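Eukaryotic Translation Initiation 4E (Schistosoma mansoni, PDB 3HXI) binds the 7-methylguanosine cap of mRNA in translation initiation and is seen here with the cap analogue m7GpppG and a 4E-BP peptide bound. Local coordinates at residues Asp14-Tyr19 with Met105-Ser110; Ser110-Asp115 with Arg119-Ala124. All coordinates share one frame; numbering follows the deposited sequence. Where two conformers were deposited one is given.

Contacts 1 and 2 are successive steps along one part of the eIF4E fold, their centres about 9 Å apart, and they share S110. In contact 1 the last turn of helix 96-108 meets strand 11-21; in contact 2 the loop after that helix meets the start of strand 121-127, on the same antiparallel sheet. L107 joins them: its CD1 lies 3.8 Å from W112 CZ2, and its CD2 touches A124 CB. The probable hydrogen bond from D111 N to L106 O, 3.1 Å, ties the loop to the helix end. The bound 4E-BP peptide reaches both contacts, a site distinct from the cap-binding pocket.

Contact 1 (Asp14-Tyr19 with Met105-Ser110); sequences DSWSYY and MLLIGS
The indole of W16 carries I108 CG2 over one face and a water at its edge, in the ring plane, so a single side chain meets the helix end by both apolar and polar means. The methyl I108 CG2 sits 3.9 Å from the centroid of the five-membered ring of W16, only 11° off the ring normal, a clear CH-pi contact. It is the chi1 of I108 (67°) that aims CG2 there: CG1 is wedged between the backbone N and the carbonyl carbon, CG2 is turned beside the N, and the CD1 end leads away from W16. I108 also packs against an apolar side chain of the bound 4E-BP peptide. L107 meets the six-membered ring instead, the two side chains crossing at about a right angle, with W16 CH2 4.0 Å from L107 CB. L107 O comes to 3.5 Å from W16 CZ2, obliquely to the ring. That oxygen already accepts a bond from S110 N, part of the Schellman motif that ends helix 96-108. Elsewhere the indole meets the ring of F39 from strand 33-41, their planes at about 20°. No direct hydrogen bond joins the two segments. The water does so: it accepts from W16 NE1 at 3.0 Å and from D14 N at 3.1 Å, and donates to I108 O at 2.7 Å. The bond to NE1 may help fix the rotation of the indole. Strand and helix end are thus joined by apolar contact plus one bridging water, which satisfies the buried indole N-H, the D14 amide and I108 O together.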
ATOM      1  N   ASP A  14      10.739  -9.090  -3.778  1.00 18.95           N
ATOM      2  CA  ASP A  14       9.763  -9.139  -4.859  1.00 19.46           C
ATOM      3  C   ASP A  14       9.944  -8.058  -5.896  1.00 18.49           C
ATOM      4  O   ASP A  14      10.508  -6.998  -5.615  1.00 20.04           O
ATOM      5  CB  ASP A  14       8.334  -9.028  -4.294  1.00 19.87           C
ATOM      6  CG  ASP A  14       7.807 -10.348  -3.815  1.00 21.72           C
ATOM      7  OD1 ASP A  14       7.441 -11.178  -4.679  1.00 24.34           O
ATOM      8  OD2 ASP A  14       7.778 -10.568  -2.587  1.00 20.56           O
ATOM      9  N   SER A  15       9.442  -8.342  -7.097  1.00 18.67           N
ATOM     10  CA  SER A  15       9.225  -7.326  -8.114  0.50 18.22           C
ATOM     11  C   SER A  15       7.887  -6.642  -7.853  1.00 18.09           C
ATOM     12  O   SER A  15       6.906  -7.306  -7.495  1.00 18.95           O
ATOM     13  CB  SER A  15       9.205  -7.952  -9.504  0.50 18.34           C
ATOM     14  OG  SER A  15       9.083  -6.943 -10.480  0.50 17.44           O
ATOM     15  N   TRP A  16       7.869  -5.323  -8.027  1.00 17.94           N
ATOM     16  CA  TRP A  16       6.695  -4.481  -7.761  1.00 18.56           C
ATOM     17  C   TRP A  16       6.360  -3.644  -8.968  1.00 18.63           C
ATOM     18  O   TRP A  16       7.250  -3.241  -9.726  1.00 19.20           O
ATOM     19  CB  TRP A  16       6.959  -3.538  -6.568  1.00 18.92           C
ATOM     20  CG  TRP A  16       7.270  -4.237  -5.310  1.00 17.24           C
ATOM     21  CD1 TRP A  16       8.499  -4.668  -4.898  1.00 16.95           C
ATOM     22  CD2 TRP A  16       6.353  -4.574  -4.260  1.00 18.99           C
ATOM     23  NE1 TRP A  16       8.400  -5.292  -3.680  1.00 17.63           N
ATOM     24  CE2 TRP A  16       7.097  -5.239  -3.256  1.00 16.37           C
ATOM     25  CE3 TRP A  16       4.976  -4.393  -4.076  1.00 16.40           C
ATOM     26  CZ2 TRP A  16       6.515  -5.725  -2.083  1.00 17.34           C
ATOM     27  CZ3 TRP A  16       4.392  -4.861  -2.894  1.00 18.93           C
ATOM     28  CH2 TRP A  16       5.160  -5.529  -1.917  1.00 16.29           C
ATOM     29  N   SER A  17       5.071  -3.359  -9.137  1.00 17.93           N
ATOM     30  CA  SER A  17       4.638  -2.423 -10.164  1.00 18.67           C
ATOM     31  C   SER A  17       3.901  -1.234  -9.549  1.00 18.50           C
ATOM     32  O   SER A  17       3.232  -1.368  -8.519  1.00 17.84           O
ATOM     33  CB  SER A  17       3.793  -3.121 -11.215  1.00 18.21           C
ATOM     34  OG  SER A  17       4.597  -4.069 -11.905  1.00 19.82           O
ATOM     35  N   TYR A  18       4.065  -0.076 -10.175  1.00 18.04           N
ATOM     36  CA  TYR A  18       3.569   1.178  -9.633  1.00 18.09           C
ATOM     37  C   TYR A  18       2.565   1.763 -10.614  1.00 18.44           C
ATOM     38  O   TYR A  18       2.836   1.884 -11.825  1.00 18.39           O
ATOM     39  CB  TYR A  18       4.742   2.128  -9.430  1.00 17.63           C
ATOM     40  CG  TYR A  18       4.561   3.238  -8.409  1.00 18.79           C
ATOM     41  CD1 TYR A  18       4.251   4.534  -8.815  1.00 21.40           C
ATOM     42  CD2 TYR A  18       4.773   3.008  -7.040  1.00 21.10           C
ATOM     43  CE1 TYR A  18       4.132   5.572  -7.890  1.00 20.01           C
ATOM     44  CE2 TYR A  18       4.640   4.041  -6.102  1.00 20.81           C
ATOM     45  CZ  TYR A  18       4.330   5.326  -6.549  1.00 18.93           C
ATOM     46  OH  TYR A  18       4.211   6.373  -5.658  1.00 19.01           O
ATOM     47  N   TYR A  19       1.403   2.132 -10.096  1.00 17.70           N
ATOM     48  CA  TYR A  19       0.324   2.595 -10.949  1.00 17.95           C
ATOM     49  C   TYR A  19      -0.213   3.921 -10.480  1.00 17.82           C
ATOM     50  O   TYR A  19      -0.192   4.223  -9.283  1.00 17.98           O
ATOM     51  CB  TYR A  19      -0.855   1.604 -10.909  1.00 19.06           C
ATOM     52  CG  TYR A  19      -0.538   0.174 -11.247  1.00 19.25           C
ATOM     53  CD1 TYR A  19      -0.886  -0.349 -12.484  1.00 19.22           C
ATOM     54  CD2 TYR A  19       0.078  -0.677 -10.310  1.00 19.60           C
ATOM     55  CE1 TYR A  19      -0.616  -1.678 -12.810  1.00 20.41           C
ATOM     56  CE2 TYR A  19       0.353  -2.002 -10.623  1.00 17.46           C
ATOM     57  CZ  TYR A  19       0.011  -2.493 -11.876  1.00 21.49           C
ATOM     58  OH  TYR A  19       0.279  -3.803 -12.201  1.00 21.89           O
ATOM     59  N   MET A 105       8.727   1.519   2.097  1.00 16.37           N
ATOM     60  CA  MET A 105       9.960   0.934   2.609  1.00 17.00           C
ATOM     61  C   MET A 105       9.675  -0.385   3.351  1.00 16.95           C
ATOM     62  O   MET A 105      10.356  -1.384   3.136  1.00 16.74           O
ATOM     63  CB  MET A 105      10.724   1.918   3.489  1.00 16.60           C
ATOM     64  CG  MET A 105      11.539   2.943   2.683  1.00 15.23           C
ATOM     65  SD  MET A 105      12.708   3.850   3.745  1.00 19.13           S
ATOM     66  CE  MET A 105      11.596   4.750   4.822  1.00 19.27           C
ATOM     67  N   LEU A 106       8.657  -0.381   4.202  1.00 16.29           N
ATOM     68  CA  LEU A 106       8.271  -1.571   4.950  1.00 15.70           C
ATOM     69  C   LEU A 106       7.911  -2.700   3.975  1.00 16.58           C
ATOM     70  O   LEU A 106       8.345  -3.840   4.152  1.00 17.46           O
ATOM     71  CB  LEU A 106       7.111  -1.243   5.898  1.00 15.61           C
ATOM     72  CG  LEU A 106       6.361  -2.398   6.583  1.00 15.41           C
ATOM     73  CD1 LEU A 106       7.284  -3.309   7.400  1.00 13.89           C
ATOM     74  CD2 LEU A 106       5.211  -1.852   7.425  1.00 14.55           C
ATOM     75  N   LEU A 107       7.159  -2.372   2.927  1.00 15.38           N
ATOM     76  CA  LEU A 107       6.737  -3.387   1.951  1.00 16.11           C
ATOM     77  C   LEU A 107       7.880  -3.893   1.070  1.00 16.32           C
ATOM     78  O   LEU A 107       8.094  -5.096   0.997  1.00 17.16           O
ATOM     79  CB  LEU A 107       5.578  -2.901   1.084  1.00 16.07           C
ATOM     80  CG  LEU A 107       4.165  -3.235   1.587  1.00 16.57           C
ATOM     81  CD1 LEU A 107       3.875  -2.543   2.906  1.00 15.26           C
ATOM     82  CD2 LEU A 107       3.104  -2.871   0.541  1.00 17.23           C
ATOM     83  N   ILE A 108       8.597  -2.994   0.401  1.00 16.15           N
ATOM     84  CA  ILE A 108       9.625  -3.420  -0.573  1.00 16.30           C
ATOM     85  C   ILE A 108      10.839  -4.020   0.147  1.00 17.14           C
ATOM     86  O   ILE A 108      11.506  -4.912  -0.379  1.00 18.74           O
ATOM     87  CB  ILE A 108      10.070  -2.267  -1.539  1.00 15.80           C
ATOM     88  CG1 ILE A 108      10.828  -1.168  -0.787  1.00 17.25           C
ATOM     89  CG2 ILE A 108       8.863  -1.680  -2.334  1.00 13.63           C
ATOM     90  CD1 ILE A 108      12.340  -1.197  -1.111  1.00 18.44           C
ATOM     91  N   GLY A 109      11.114  -3.534   1.358  1.00 16.26           N
ATOM     92  CA  GLY A 109      12.195  -4.089   2.172  1.00 17.36           C
ATOM     93  C   GLY A 109      11.784  -5.383   2.857  1.00 18.05           C
ATOM     94  O   GLY A 109      12.617  -6.029   3.509  1.00 17.69           O
ATOM     95  N   SER A 110      10.503  -5.750   2.730  1.00 18.58           N
ATOM     96  CA  SER A 110       9.918  -6.926   3.404  1.00 19.49           C
ATOM     97  C   SER A 110      10.298  -6.987   4.884  1.00 21.48           C
ATOM     98  O   SER A 110      10.718  -8.034   5.382  1.00 23.03           O
ATOM     99  CB  SER A 110      10.323  -8.231   2.688  1.00 20.67           C
ATOM    100  OG  SER A 110       9.566  -9.340   3.169  1.00 19.86           O
TER
HETATM  101  O   HOH W   1      10.179  -6.797  -1.845  1.00 17.50           O

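Contact 2 (Ser110-Asp115 with Arg119-Ala124); sequences SDWDTD and RQICGA
R119 begins the segment by folding back over D115, one turn earlier in helix 115-120, whose N-cap T114 caps a backbone N with its side chain. R119 N donates to D115 O at 3.0 Å, the usual bond between residues four apart in an alpha-helix, and R119 CG lies 3.3 Å from the same oxygen. A bend at chi3 (-79°) brings the guanidinium round so that one face rests on the backbone of D115, with D115 C 3.9 Å above the plane and over its centre; R119 NH2 also reaches D115 CB at 3.5 Å. The charges themselves are not paired: D115 OD2 stands 4.5 Å from R119 NH2 and well out of the guanidinium plane. R119 NH1 forms its salt bridge with E116, while D115 OD1 makes one with a basic side chain of the bound peptide. Two residues on, I121 opens strand 121-127 and points its side chain at W112, which arrives from the opposite direction. I121 does the touching with its CG1 branch: I121 CD1 lies 3.4 Å from W112 CZ2, obliquely to the ring, and I121 CG1 3.8 Å from W112 NE1. L107 of helix 96-108 packs on both partners, and I151 of helix 145-159 also packs on W112. Farther along, C122 and G123 both face W138 in a classic beta bulge. Helix 96-108 thus leads through a short loop and helix 115-120 into strand 121-127, a connection of the eIF4E fold; S110 and W112 O of the loop, with D115 at the start of helix 115-120, belong to the surface that binds the 4E-BP peptide.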
ATOM      1  N   SER A 110      10.503  -5.750   2.730  1.00 18.58           N
ATOM      2  CA  SER A 110       9.918  -6.926   3.404  1.00 19.49           C
ATOM      3  C   SER A 110      10.298  -6.987   4.884  1.00 21.48           C
ATOM      4  O   SER A 110      10.718  -8.034   5.382  1.00 23.03           O
ATOM      5  CB  SER A 110      10.323  -8.231   2.688  1.00 20.67           C
ATOM      6  OG  SER A 110       9.566  -9.340   3.169  1.00 19.86           O
ATOM      7  N   ASP A 111      10.136  -5.873   5.595  1.00 21.79           N
ATOM      8  CA  ASP A 111      10.633  -5.786   6.972  1.00 22.78           C
ATOM      9  C   ASP A 111       9.594  -6.268   7.991  1.00 22.63           C
ATOM     10  O   ASP A 111       9.255  -5.562   8.944  1.00 23.64           O
ATOM     11  CB  ASP A 111      11.161  -4.380   7.313  1.00 22.46           C
ATOM     12  CG  ASP A 111      12.112  -4.400   8.495  1.00 24.25           C
ATOM     13  OD1 ASP A 111      12.674  -5.486   8.762  1.00 25.69           O
ATOM     14  OD2 ASP A 111      12.297  -3.354   9.149  1.00 24.33           O
ATOM     15  N   TRP A 112       9.084  -7.472   7.737  1.00 22.72           N
ATOM     16  CA  TRP A 112       8.111  -8.161   8.582  1.00 23.02           C
ATOM     17  C   TRP A 112       8.904  -9.190   9.349  1.00 23.86           C
ATOM     18  O   TRP A 112       9.918  -9.662   8.856  1.00 24.59           O
ATOM     19  CB  TRP A 112       7.066  -8.898   7.720  1.00 21.48           C
ATOM     20  CG  TRP A 112       6.473  -8.026   6.658  1.00 20.22           C
ATOM     21  CD1 TRP A 112       6.816  -7.992   5.331  1.00 18.63           C
ATOM     22  CD2 TRP A 112       5.472  -7.019   6.838  1.00 20.24           C
ATOM     23  NE1 TRP A 112       6.071  -7.049   4.675  1.00 18.80           N
ATOM     24  CE2 TRP A 112       5.244  -6.427   5.570  1.00 19.14           C
ATOM     25  CE3 TRP A 112       4.736  -6.566   7.944  1.00 17.66           C
ATOM     26  CZ2 TRP A 112       4.312  -5.392   5.374  1.00 18.63           C
ATOM     27  CZ3 TRP A 112       3.813  -5.527   7.753  1.00 19.34           C
ATOM     28  CH2 TRP A 112       3.598  -4.965   6.473  1.00 19.17           C
ATOM     29  N   ASP A 113       8.427  -9.559  10.532  1.00 24.54           N
ATOM     30  CA  ASP A 113       9.129 -10.551  11.345  1.00 26.14           C
ATOM     31  C   ASP A 113       9.245 -11.924  10.661  1.00 26.88           C
ATOM     32  O   ASP A 113      10.303 -12.568  10.742  1.00 27.79           O
ATOM     33  CB  ASP A 113       8.497 -10.659  12.736  1.00 26.17           C
ATOM     34  CG  ASP A 113       8.769  -9.428  13.621  1.00 29.63           C
ATOM     35  OD1 ASP A 113       9.736  -8.674  13.356  1.00 33.14           O
ATOM     36  OD2 ASP A 113       8.016  -9.220  14.605  1.00 33.57           O
ATOM     37  N   THR A 114       8.187 -12.346   9.962  1.00 26.61           N
ATOM     38  CA  THR A 114       8.062 -13.715   9.452  1.00 27.06           C
ATOM     39  C   THR A 114       7.797 -13.774   7.950  1.00 26.73           C
ATOM     40  O   THR A 114       7.190 -12.859   7.390  1.00 27.07           O
ATOM     41  CB  THR A 114       6.922 -14.471  10.185  1.00 26.87           C
ATOM     42  OG1 THR A 114       5.665 -13.918   9.800  1.00 27.17           O
ATOM     43  CG2 THR A 114       7.052 -14.333  11.696  1.00 29.39           C
ATOM     44  N   ASP A 115       8.238 -14.860   7.308  1.00 26.32           N
ATOM     45  CA  ASP A 115       7.967 -15.122   5.892  1.00 26.60           C
ATOM     46  C   ASP A 115       6.473 -15.078   5.619  1.00 26.71           C
ATOM     47  O   ASP A 115       6.041 -14.552   4.600  1.00 27.06           O
ATOM     48  CB  ASP A 115       8.525 -16.490   5.449  1.00 26.29           C
ATOM     49  CG  ASP A 115      10.060 -16.554   5.471  1.00 28.05           C
ATOM     50  OD1 ASP A 115      10.730 -15.528   5.766  1.00 27.68           O
ATOM     51  OD2 ASP A 115      10.602 -17.665   5.220  1.00 29.09           O
ATOM     52  N   ARG A 119       4.093 -13.123   2.763  1.00 22.51           N
ATOM     53  CA  ARG A 119       3.216 -13.874   1.860  1.00 23.39           C
ATOM     54  C   ARG A 119       1.806 -13.273   1.769  1.00 21.86           C
ATOM     55  O   ARG A 119       1.144 -13.415   0.749  1.00 21.49           O
ATOM     56  CB  ARG A 119       3.156 -15.355   2.262  1.00 22.80           C
ATOM     57  CG  ARG A 119       4.503 -16.081   2.104  1.00 26.13           C
ATOM     58  CD  ARG A 119       4.372 -17.611   2.249  1.00 26.53           C
ATOM     59  NE  ARG A 119       4.274 -18.034   3.647  1.00 33.00           N
ATOM     60  CZ  ARG A 119       5.281 -18.585   4.327  1.00 34.62           C
ATOM     61  NH1 ARG A 119       5.126 -18.937   5.590  1.00 37.18           N
ATOM     62  NH2 ARG A 119       6.449 -18.783   3.743  1.00 35.59           N
ATOM     63  N   GLN A 120       1.360 -12.615   2.839  1.00 20.40           N
ATOM     64  CA  GLN A 120       0.015 -12.033   2.865  1.00 20.07           C
ATOM     65  C   GLN A 120      -0.049 -10.771   2.022  1.00 18.76           C
ATOM     66  O   GLN A 120      -1.130 -10.374   1.566  1.00 18.01           O
ATOM     67  CB  GLN A 120      -0.414 -11.686   4.302  1.00 20.75           C
ATOM     68  CG  GLN A 120      -0.992 -12.820   5.107  1.00 24.69           C
ATOM     69  CD  GLN A 120      -2.217 -13.420   4.440  1.00 26.42           C
ATOM     70  OE1 GLN A 120      -3.249 -12.746   4.248  1.00 26.59           O
ATOM     71  NE2 GLN A 120      -2.101 -14.674   4.059  1.00 28.41           N
ATOM     72  N   ILE A 121       1.104 -10.138   1.815  1.00 19.23           N
ATOM     73  CA  ILE A 121       1.127  -8.787   1.233  1.00 18.68           C
ATOM     74  C   ILE A 121       0.815  -8.801  -0.258  1.00 18.84           C
ATOM     75  O   ILE A 121       1.461  -9.525  -1.038  1.00 19.34           O
ATOM     76  CB  ILE A 121       2.486  -8.047   1.492  1.00 20.10           C
ATOM     77  CG1 ILE A 121       2.763  -7.883   3.000  1.00 19.44           C
ATOM     78  CG2 ILE A 121       2.532  -6.689   0.732  1.00 17.48           C
ATOM     79  CD1 ILE A 121       1.766  -7.022   3.791  1.00 20.67           C
ATOM     80  N   CYS A 122      -0.161  -7.985  -0.648  1.00 17.06           N
ATOM     81  CA  CYS A 122      -0.449  -7.762  -2.059  1.00 16.61           C
ATOM     82  C   CYS A 122       0.079  -6.417  -2.531  1.00 15.82           C
ATOM     83  O   CYS A 122       0.792  -6.342  -3.528  1.00 16.41           O
ATOM     84  CB  CYS A 122      -1.950  -7.833  -2.314  1.00 17.15           C
ATOM     85  SG  CYS A 122      -2.625  -9.473  -1.993  1.00 19.39           S
ATOM     86  N   GLY A 123      -0.266  -5.351  -1.817  1.00 15.45           N
ATOM     87  CA  GLY A 123       0.162  -4.018  -2.240  1.00 14.78           C
ATOM     88  C   GLY A 123      -0.287  -2.897  -1.320  1.00 14.13           C
ATOM     89  O   GLY A 123      -0.910  -3.154  -0.283  1.00 15.72           O
ATOM     90  N   ALA A 124       0.041  -1.668  -1.703  1.00 14.27           N
ATOM     91  CA  ALA A 124      -0.287  -0.468  -0.931  1.00 14.89           C
ATOM     92  C   ALA A 124      -0.962   0.576  -1.836  1.00 15.52           C
ATOM     93  O   ALA A 124      -0.747   0.594  -3.059  1.00 15.36           O
ATOM     94  CB  ALA A 124       0.962   0.113  -0.281  1.00 14.32           C
TER